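Local coordinates for acyl-CoA hydrolase (Bacillus halodurans, PDB 1VPM), which probably hydrolyses the thioester of long-chain fatty acyl-CoA and binds coenzyme A, at residues A[23-28]-A[87-92]; A[102-107]-A[122-127]. All coordinates share one frame; numbering follows the deposited sequence.

In the fold
Contacts 1 and 2 are two strand pairings of one antiparallel hotdog sheet, with centres about 9 Å apart. Strands 85-95 and 99-109 are neighbours, so 87-92 of contact 1 lies beside 102-107 of contact 2. E89 OE1 and R105 NE form a salt bridge of 2.9 Å between them, and L88 CD2 packs on V106 CG2 at 3.7 Å. Contact 1 is at the outer strand of the chain, where a second subunit meets it. Contact 2 is near the chain's centre and reaches coenzyme A through T125 and V127. From the side chain of L88 in contact 1 the ligand is about 10 Å away.

Contact 1: residues A[23-28]-A[87-92]; sequences RTIQTR and ELEGFV
Segments 23-28 and 87-92 are antiparallel neighbours in the hotdog sheet, where the outer strand 24-29 of this chain lies along strand 85-95. T24 with G90 and Q26 with L88 are hydrogen-bonded pairs; I25 with E89 is a non-hydrogen-bonded pair between them. T24 N bonds to G90 O at 3.0 Å, and L88 N to Q26 O at 2.9 Å in a nearly straight bond. The carbonyls also take CA-H contacts, such as E89 CA to T24 O at 3.3 Å.

R23 and E89 meet by a long, bent salt bridge. The E89 chain is extended, with CG anti to its N (chi1 -178°), and this carries the carboxylate along to R23. In one of the two conformers of R23, R23 NH1 meets E89 OE2 from above the carboxylate plane at 3.3 Å, with an angle of 139° at the hydrogen. The bridge is therefore tentative. The two flat groups are turned 75° apart. Their stronger polar partners lie elsewhere: E20 for R23 and R105 for E89. On the same face as E89, I25 CG1 lies across E89 CG at 4.1 Å. L88 sits on the other face, with L88 CD1 4.3 Å from Q26 CG. F91 rests its CB against CA and CB of R23.

A second subunit lies against strand 24-29. T27 OG1 of each chain bonds to I25 O of the other, and I25 packs on I25 of that second subunit. Helix 43-62 covers the face that bears L88: L88 touches Y49 and I53, and R28 forms a salt bridge with E52. Strand 99-109 flanks segment 87-92 on the side away from 23-28, with backbone bonds from E87, E89 and F91 to H107, R105 and Y103.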
loop_
_atom_site.group_PDB
_atom_site.type_symbol
_atom_site.label_atom_id
_atom_site.label_comp_id
_atom_site.label_asym_id
_atom_site.label_seq_id
_atom_site.Cartn_x
_atom_site.Cartn_y
_atom_site.Cartn_z
ATOM N N ARG A 23 -23.551 10.089 -10.254
ATOM C CA ARG A 23 -22.351 10.406 -11.044
ATOM C C ARG A 23 -21.186 10.715 -10.123
ATOM O O ARG A 23 -21.328 11.449 -9.152
ATOM C CB ARG A 23 -22.639 11.519 -12.042
ATOM C CG ARG A 23 -21.422 11.807 -12.945
ATOM C CD ARG A 23 -21.797 12.695 -14.120
ATOM N NE ARG A 23 -22.096 14.024 -13.618
ATOM C CZ ARG A 23 -21.191 14.947 -13.313
ATOM N NH1 ARG A 23 -19.889 14.713 -13.469
ATOM N NH2 ARG A 23 -21.597 16.125 -12.843
ATOM N N THR A 24 -20.027 10.116 -10.402
ATOM C CA THR A 24 -18.891 10.211 -9.551
ATOM C C THR A 24 -17.639 10.415 -10.375
ATOM O O THR A 24 -17.475 9.876 -11.437
ATOM C CB THR A 24 -18.702 8.956 -8.682
ATOM O OG1 THR A 24 -19.954 8.634 -8.049
ATOM C CG2 THR A 24 -17.578 9.070 -7.642
ATOM N N ILE A 25 -16.798 11.282 -9.852
ATOM C CA ILE A 25 -15.487 11.586 -10.449
ATOM C C ILE A 25 -14.341 11.235 -9.516
ATOM O O ILE A 25 -14.369 11.466 -8.271
ATOM C CB ILE A 25 -15.407 13.051 -10.874
ATOM C CG1 ILE A 25 -16.335 13.266 -12.098
ATOM C CG2 ILE A 25 -13.908 13.459 -11.177
ATOM C CD1 ILE A 25 -16.708 14.655 -12.249
ATOM N N GLN A 26 -13.288 10.665 -10.097
ATOM C CA GLN A 26 -12.041 10.427 -9.357
ATOM C C GLN A 26 -10.867 10.921 -10.192
ATOM O O GLN A 26 -10.912 10.924 -11.420
ATOM C CB GLN A 26 -11.904 8.933 -9.044
ATOM C CG GLN A 26 -10.643 8.476 -8.400
ATOM C CD GLN A 26 -10.336 9.028 -6.985
ATOM O OE1 GLN A 26 -10.499 10.215 -6.683
ATOM N NE2 GLN A 26 -9.771 8.153 -6.138
ATOM N N THR A 27 -9.809 11.374 -9.501
ATOM C CA THR A 27 -8.552 11.706 -10.162
ATOM C C THR A 27 -7.434 11.029 -9.389
ATOM O O THR A 27 -7.450 11.051 -8.169
ATOM C CB THR A 27 -8.276 13.218 -10.098
ATOM O OG1 THR A 27 -9.449 13.928 -10.522
ATOM C CG2 THR A 27 -7.083 13.614 -10.997
ATOM N N ARG A 28 -6.469 10.448 -10.096
ATOM C CA ARG A 28 -5.367 9.721 -9.436
ATOM C C ARG A 28 -4.066 10.097 -10.121
ATOM O O ARG A 28 -3.988 10.155 -11.334
ATOM C CB ARG A 28 -5.559 8.201 -9.657
ATOM C CG ARG A 28 -6.865 7.587 -9.219
ATOM C CD ARG A 28 -7.145 7.909 -7.792
ATOM N NE ARG A 28 -6.317 7.105 -6.919
ATOM C CZ ARG A 28 -6.758 6.057 -6.227
ATOM N NH1 ARG A 28 -8.046 5.673 -6.270
ATOM N NH2 ARG A 28 -5.896 5.389 -5.480
ATOM N N GLU A 87 -8.081 10.549 -14.916
ATOM C CA GLU A 87 -9.380 11.112 -14.591
ATOM C C GLU A 87 -10.447 10.048 -14.950
ATOM O O GLU A 87 -10.511 9.651 -16.076
ATOM C CB GLU A 87 -9.628 12.342 -15.442
ATOM C CG GLU A 87 -8.479 13.374 -15.402
ATOM C CD GLU A 87 -8.665 14.547 -16.420
ATOM O OE1 GLU A 87 -9.507 14.422 -17.377
ATOM O OE2 GLU A 87 -7.956 15.576 -16.229
ATOM N N LEU A 88 -11.283 9.723 -13.993
ATOM C CA LEU A 88 -12.327 8.759 -14.193
ATOM C C LEU A 88 -13.688 9.385 -13.887
ATOM O O LEU A 88 -13.789 10.202 -12.927
ATOM C CB LEU A 88 -12.115 7.543 -13.279
ATOM C CG LEU A 88 -10.831 6.689 -13.466
ATOM C CD1 LEU A 88 -9.807 7.089 -12.398
ATOM C CD2 LEU A 88 -11.163 5.240 -13.352
ATOM N N GLU A 89 -14.690 8.944 -14.655
ATOM C CA GLU A 89 -16.069 9.370 -14.416
ATOM C C GLU A 89 -16.996 8.203 -14.632
ATOM O O GLU A 89 -16.881 7.531 -15.636
ATOM C CB GLU A 89 -16.446 10.516 -15.362
ATOM C CG GLU A 89 -17.861 11.044 -15.145
ATOM C CD GLU A 89 -18.287 12.081 -16.164
ATOM O OE1 GLU A 89 -17.584 12.354 -17.158
ATOM O OE2 GLU A 89 -19.354 12.665 -15.956
ATOM N N GLY A 90 -17.899 7.997 -13.704
ATOM C CA GLY A 90 -18.833 6.907 -13.755
ATOM C C GLY A 90 -20.254 7.402 -13.512
ATOM O O GLY A 90 -20.448 8.388 -12.770
ATOM N N PHE A 91 -21.197 6.739 -14.142
ATOM C CA PHE A 91 -22.613 6.902 -13.805
ATOM C C PHE A 91 -23.441 5.710 -14.199
ATOM O O PHE A 91 -23.090 4.954 -15.102
ATOM C CB PHE A 91 -23.172 8.193 -14.404
ATOM C CG PHE A 91 -22.871 8.395 -15.843
ATOM C CD1 PHE A 91 -21.730 9.080 -16.245
ATOM C CD2 PHE A 91 -23.774 7.996 -16.804
ATOM C CE1 PHE A 91 -21.497 9.322 -17.581
ATOM C CE2 PHE A 91 -23.542 8.244 -18.139
ATOM C CZ PHE A 91 -22.405 8.928 -18.517
ATOM N N VAL A 92 -24.540 5.539 -13.468
ATOM C CA VAL A 92 -25.502 4.483 -13.739
ATOM C C VAL A 92 -26.243 4.886 -14.996
ATOM O O VAL A 92 -26.785 5.989 -15.079
ATOM C CB VAL A 92 -26.480 4.282 -12.541
ATOM C CG1 VAL A 92 -27.558 3.306 -12.902
ATOM C CG2 VAL A 92 -25.753 3.801 -11.352
#

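Contact 2: residues A[102-107]-A[122-127]; sequences VYVRVH and SFLTMV. With COA (coenzyme A), chain D.
V102, Y103 and V104 pair with L124, F123 and S122 across the hairpin of strands 99-109 and 116-129. Four backbone bonds hold the antiparallel pairing; the shortest is L124 N to V102 O, 2.8 Å. Y103 and F123 share one face. CG of F123 is anti to its carbonyl carbon (chi1 -64°), which leans the ring over the neighbouring strand. F123 CE1 reaches Y103 CB at 3.8 Å and Y103 CD1 at 3.9 Å. The rings meet obliquely, with centroids 5.7 Å apart and planes at 55°. Y103 OH is hydrogen-bonded to E121, while R158 makes a cation-pi contact with the F123 ring. Losing the ring of F123 to an alanine is likely to uncover the CB side of Y103 and leave R158 without its aromatic partner.

The other face is mostly aliphatic, with S122 as its polar member. CG2 of V104 meets L124 CD1 at 4.0 Å. In selenomethionine M126, chi1 (-52°) sets CG anti to the carbonyl carbon, where it meets V102 CG2 at 3.6 Å; beyond it the chain bends at chi2 and chi3. Helix 43-62 packs against this face, with I50 against S122 and L124, and A58 against M126.

T125 and V127 line the coenzyme A pocket. T125 CG2 lies 3.3 Å from N3A of the adenine, and V127 CG2 is 3.4 Å from O4B of the ribose. The pairing combines a hydrogen-bonded backbone with a mostly apolar, helix-covered face. Strand 116-129 offers the nucleotide mainly methyl groups, though T125 OG1 also lies nearby, so this contact is chiefly van der Waals.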
loop_
_atom_site.group_PDB
_atom_site.type_symbol
_atom_site.label_atom_id
_atom_site.label_comp_id
_atom_site.label_asym_id
_atom_site.label_seq_id
_atom_site.Cartn_x
_atom_site.Cartn_y
_atom_site.Cartn_z
ATOM N N VAL A 102 -23.225 0.340 -15.070
ATOM C CA VAL A 102 -22.397 1.505 -14.799
ATOM C C VAL A 102 -21.444 1.728 -15.990
ATOM O O VAL A 102 -20.748 0.809 -16.443
ATOM C CB VAL A 102 -21.631 1.394 -13.475
ATOM C CG1 VAL A 102 -20.743 2.616 -13.273
ATOM C CG2 VAL A 102 -22.590 1.217 -12.303
ATOM N N TYR A 103 -21.525 2.907 -16.563
ATOM C CA TYR A 103 -20.568 3.355 -17.590
ATOM C C TYR A 103 -19.445 4.124 -16.915
ATOM O O TYR A 103 -19.678 5.000 -16.067
ATOM C CB TYR A 103 -21.305 4.228 -18.629
ATOM C CG TYR A 103 -20.379 5.025 -19.529
ATOM C CD1 TYR A 103 -19.775 4.444 -20.630
ATOM C CD2 TYR A 103 -20.081 6.370 -19.243
ATOM C CE1 TYR A 103 -18.915 5.197 -21.462
ATOM C CE2 TYR A 103 -19.262 7.121 -20.067
ATOM C CZ TYR A 103 -18.646 6.544 -21.133
ATOM O OH TYR A 103 -17.843 7.342 -21.902
ATOM N N VAL A 104 -18.215 3.809 -17.306
ATOM C CA VAL A 104 -17.040 4.495 -16.842
ATOM C C VAL A 104 -16.199 4.944 -18.034
ATOM O O VAL A 104 -15.881 4.164 -18.875
ATOM C CB VAL A 104 -16.201 3.619 -15.889
ATOM C CG1 VAL A 104 -14.986 4.369 -15.398
ATOM C CG2 VAL A 104 -17.012 3.181 -14.664
ATOM N N ARG A 105 -15.735 6.202 -17.983
ATOM C CA ARG A 105 -14.756 6.739 -18.949
ATOM C C ARG A 105 -13.507 7.143 -18.196
ATOM O O ARG A 105 -13.556 7.721 -17.082
ATOM C CB ARG A 105 -15.307 7.880 -19.777
ATOM C CG ARG A 105 -16.098 8.957 -19.079
ATOM C CD ARG A 105 -16.402 10.107 -20.081
ATOM N NE ARG A 105 -17.536 10.907 -19.632
ATOM C CZ ARG A 105 -18.675 11.034 -20.320
ATOM N NH1 ARG A 105 -18.884 10.393 -21.463
ATOM N NH2 ARG A 105 -19.644 11.779 -19.829
ATOM N N VAL A 106 -12.373 6.870 -18.824
ATOM C CA VAL A 106 -11.062 7.172 -18.248
ATOM C C VAL A 106 -10.248 8.001 -19.272
ATOM O O VAL A 106 -10.151 7.660 -20.453
ATOM C CB VAL A 106 -10.294 5.882 -17.913
ATOM C CG1 VAL A 106 -8.958 6.237 -17.303
ATOM C CG2 VAL A 106 -11.112 4.928 -17.030
ATOM N N HIS A 107 -9.690 9.116 -18.806
ATOM C CA HIS A 107 -8.778 9.982 -19.595
ATOM C C HIS A 107 -7.476 10.117 -18.836
ATOM O O HIS A 107 -7.448 9.990 -17.602
ATOM C CB HIS A 107 -9.334 11.406 -19.774
ATOM C CG HIS A 107 -10.489 11.477 -20.720
ATOM N ND1 HIS A 107 -11.769 11.109 -20.357
ATOM C CD2 HIS A 107 -10.546 11.870 -22.011
ATOM C CE1 HIS A 107 -12.568 11.278 -21.403
ATOM N NE2 HIS A 107 -11.852 11.747 -22.417
ATOM N N SER A 122 -15.766 1.731 -20.435
ATOM C CA SER A 122 -16.216 0.408 -20.110
ATOM C C SER A 122 -17.624 0.452 -19.493
ATOM O O SER A 122 -18.092 1.475 -19.079
ATOM C CB SER A 122 -15.130 -0.209 -19.204
ATOM O OG SER A 122 -15.534 -0.467 -17.894
ATOM N N PHE A 123 -18.321 -0.662 -19.588
ATOM C CA PHE A 123 -19.551 -0.910 -18.811
ATOM C C PHE A 123 -19.341 -2.043 -17.811
ATOM O O PHE A 123 -18.643 -3.031 -18.110
ATOM C CB PHE A 123 -20.681 -1.362 -19.712
ATOM C CG PHE A 123 -21.123 -0.331 -20.708
ATOM C CD1 PHE A 123 -21.981 0.703 -20.317
ATOM C CD2 PHE A 123 -20.776 -0.437 -22.032
ATOM C CE1 PHE A 123 -22.424 1.664 -21.255
ATOM C CE2 PHE A 123 -21.204 0.503 -22.928
ATOM C CZ PHE A 123 -22.036 1.556 -22.535
ATOM N N LEU A 124 -19.836 -1.836 -16.587
ATOM C CA LEU A 124 -19.871 -2.848 -15.600
ATOM C C LEU A 124 -21.294 -3.140 -15.143
ATOM O O LEU A 124 -22.215 -2.317 -15.310
ATOM C CB LEU A 124 -19.068 -2.402 -14.392
ATOM C CG LEU A 124 -17.575 -2.168 -14.570
ATOM C CD1 LEU A 124 -17.330 -0.764 -15.084
ATOM C CD2 LEU A 124 -16.788 -2.363 -13.236
ATOM N N THR A 125 -21.464 -4.306 -14.564
ATOM C CA THR A 125 -22.745 -4.663 -13.962
ATOM C C THR A 125 -22.506 -4.805 -12.467
ATOM O O THR A 125 -21.775 -5.729 -12.008
ATOM C CB THR A 125 -23.324 -5.947 -14.554
ATOM O OG1 THR A 125 -23.603 -5.782 -15.962
ATOM C CG2 THR A 125 -24.648 -6.279 -13.858
HETATM N N MSE A 126 -23.187 -3.945 -11.697
HETATM C CA MSE A 126 -23.081 -3.928 -10.256
HETATM C C MSE A 126 -24.393 -4.425 -9.678
HETATM O O MSE A 126 -25.430 -4.108 -10.214
HETATM C CB MSE A 126 -22.827 -2.496 -9.762
HETATM C CG MSE A 126 -21.667 -1.751 -10.412
HETATM SE SE MSE A 126 -19.933 -2.780 -10.233
HETATM C CE MSE A 126 -19.830 -2.622 -8.347
ATOM N N VAL A 127 -24.332 -5.156 -8.573
ATOM C CA VAL A 127 -25.519 -5.708 -7.924
ATOM C C VAL A 127 -25.579 -5.194 -6.525
ATOM O O VAL A 127 -24.617 -5.321 -5.808
ATOM C CB VAL A 127 -25.534 -7.262 -7.979
ATOM C CG1 VAL A 127 -26.726 -7.804 -7.229
ATOM C CG2 VAL A 127 -25.607 -7.707 -9.427
HETATM N N1A COA D . -23.123 -10.134 -15.734
HETATM C C2A COA D . -24.138 -9.221 -15.734
HETATM N N3A COA D . -25.226 -9.398 -14.860
HETATM C C4A COA D . -25.253 -10.466 -14.013
HETATM C C5A COA D . -24.217 -11.416 -14.016
HETATM C C6A COA D . -23.139 -11.257 -14.891
HETATM N N6A COA D . -22.225 -12.240 -14.997
HETATM N N7A COA D . -24.529 -12.378 -13.093
HETATM C C8A COA D . -25.719 -12.052 -12.515
HETATM N N9A COA D . -26.171 -10.885 -13.079
HETATM C C1B COA D . -27.301 -10.101 -12.618
HETATM C C2B COA D . -28.591 -10.848 -12.867
HETATM O O2B COA D . -28.979 -10.735 -14.211
HETATM C C3B COA D . -29.524 -10.149 -11.893
HETATM O O3B COA D . -30.080 -9.053 -12.598
HETATM P P3B COA D . -31.503 -8.405 -12.277
HETATM O O7A COA D . -32.505 -9.042 -13.152
HETATM O O8A COA D . -31.553 -6.953 -12.540
HETATM O O9A COA D . -31.735 -8.574 -10.804
HETATM C C4B COA D . -28.590 -9.768 -10.735
HETATM O O4B COA D . -27.266 -10.007 -11.217
HETATM C C5B COA D . -28.777 -10.613 -9.472
HETATM O O5B COA D . -28.601 -11.984 -9.827
HETATM P P1A COA D . -29.627 -13.182 -9.388
HETATM O O1A COA D . -29.734 -14.171 -10.530
HETATM O O2A COA D . -30.957 -12.635 -8.910
HETATM O O3A COA D . -28.963 -13.871 -8.089
HETATM P P2A COA D . -27.507 -14.569 -7.960
HETATM O O4A COA D . -27.249 -15.443 -9.178
HETATM O O5A COA D . -27.498 -15.276 -6.615
HETATM O O6A COA D . -26.424 -13.358 -7.885
HETATM C CBP COA D . -24.254 -12.522 -8.441
HETATM C CCP COA D . -25.597 -13.010 -8.984
HETATM C CDP COA D . -23.525 -11.712 -9.518
HETATM C CEP COA D . -24.569 -11.604 -7.240
HETATM C CAP COA D . -23.403 -13.749 -8.004
HETATM O OAP COA D . -23.149 -14.708 -9.025
HETATM C C9P COA D . -22.103 -13.279 -7.379
HETATM O O9P COA D . -22.164 -12.877 -6.030
HETATM N N8P COA D . -20.960 -13.224 -8.081
HETATM C C7P COA D . -19.785 -12.750 -7.376
HETATM C C6P COA D . -19.775 -11.222 -7.265
HETATM C C5P COA D . -18.499 -10.744 -6.602
HETATM O O5P COA D . -18.288 -11.061 -5.413
HETATM N N4P COA D . -17.649 -10.019 -7.337
HETATM C C3P COA D . -16.448 -9.470 -6.767
HETATM C C2P COA D . -15.138 -10.210 -7.040
HETATM S S1P COA D . -15.047 -12.048 -6.928
#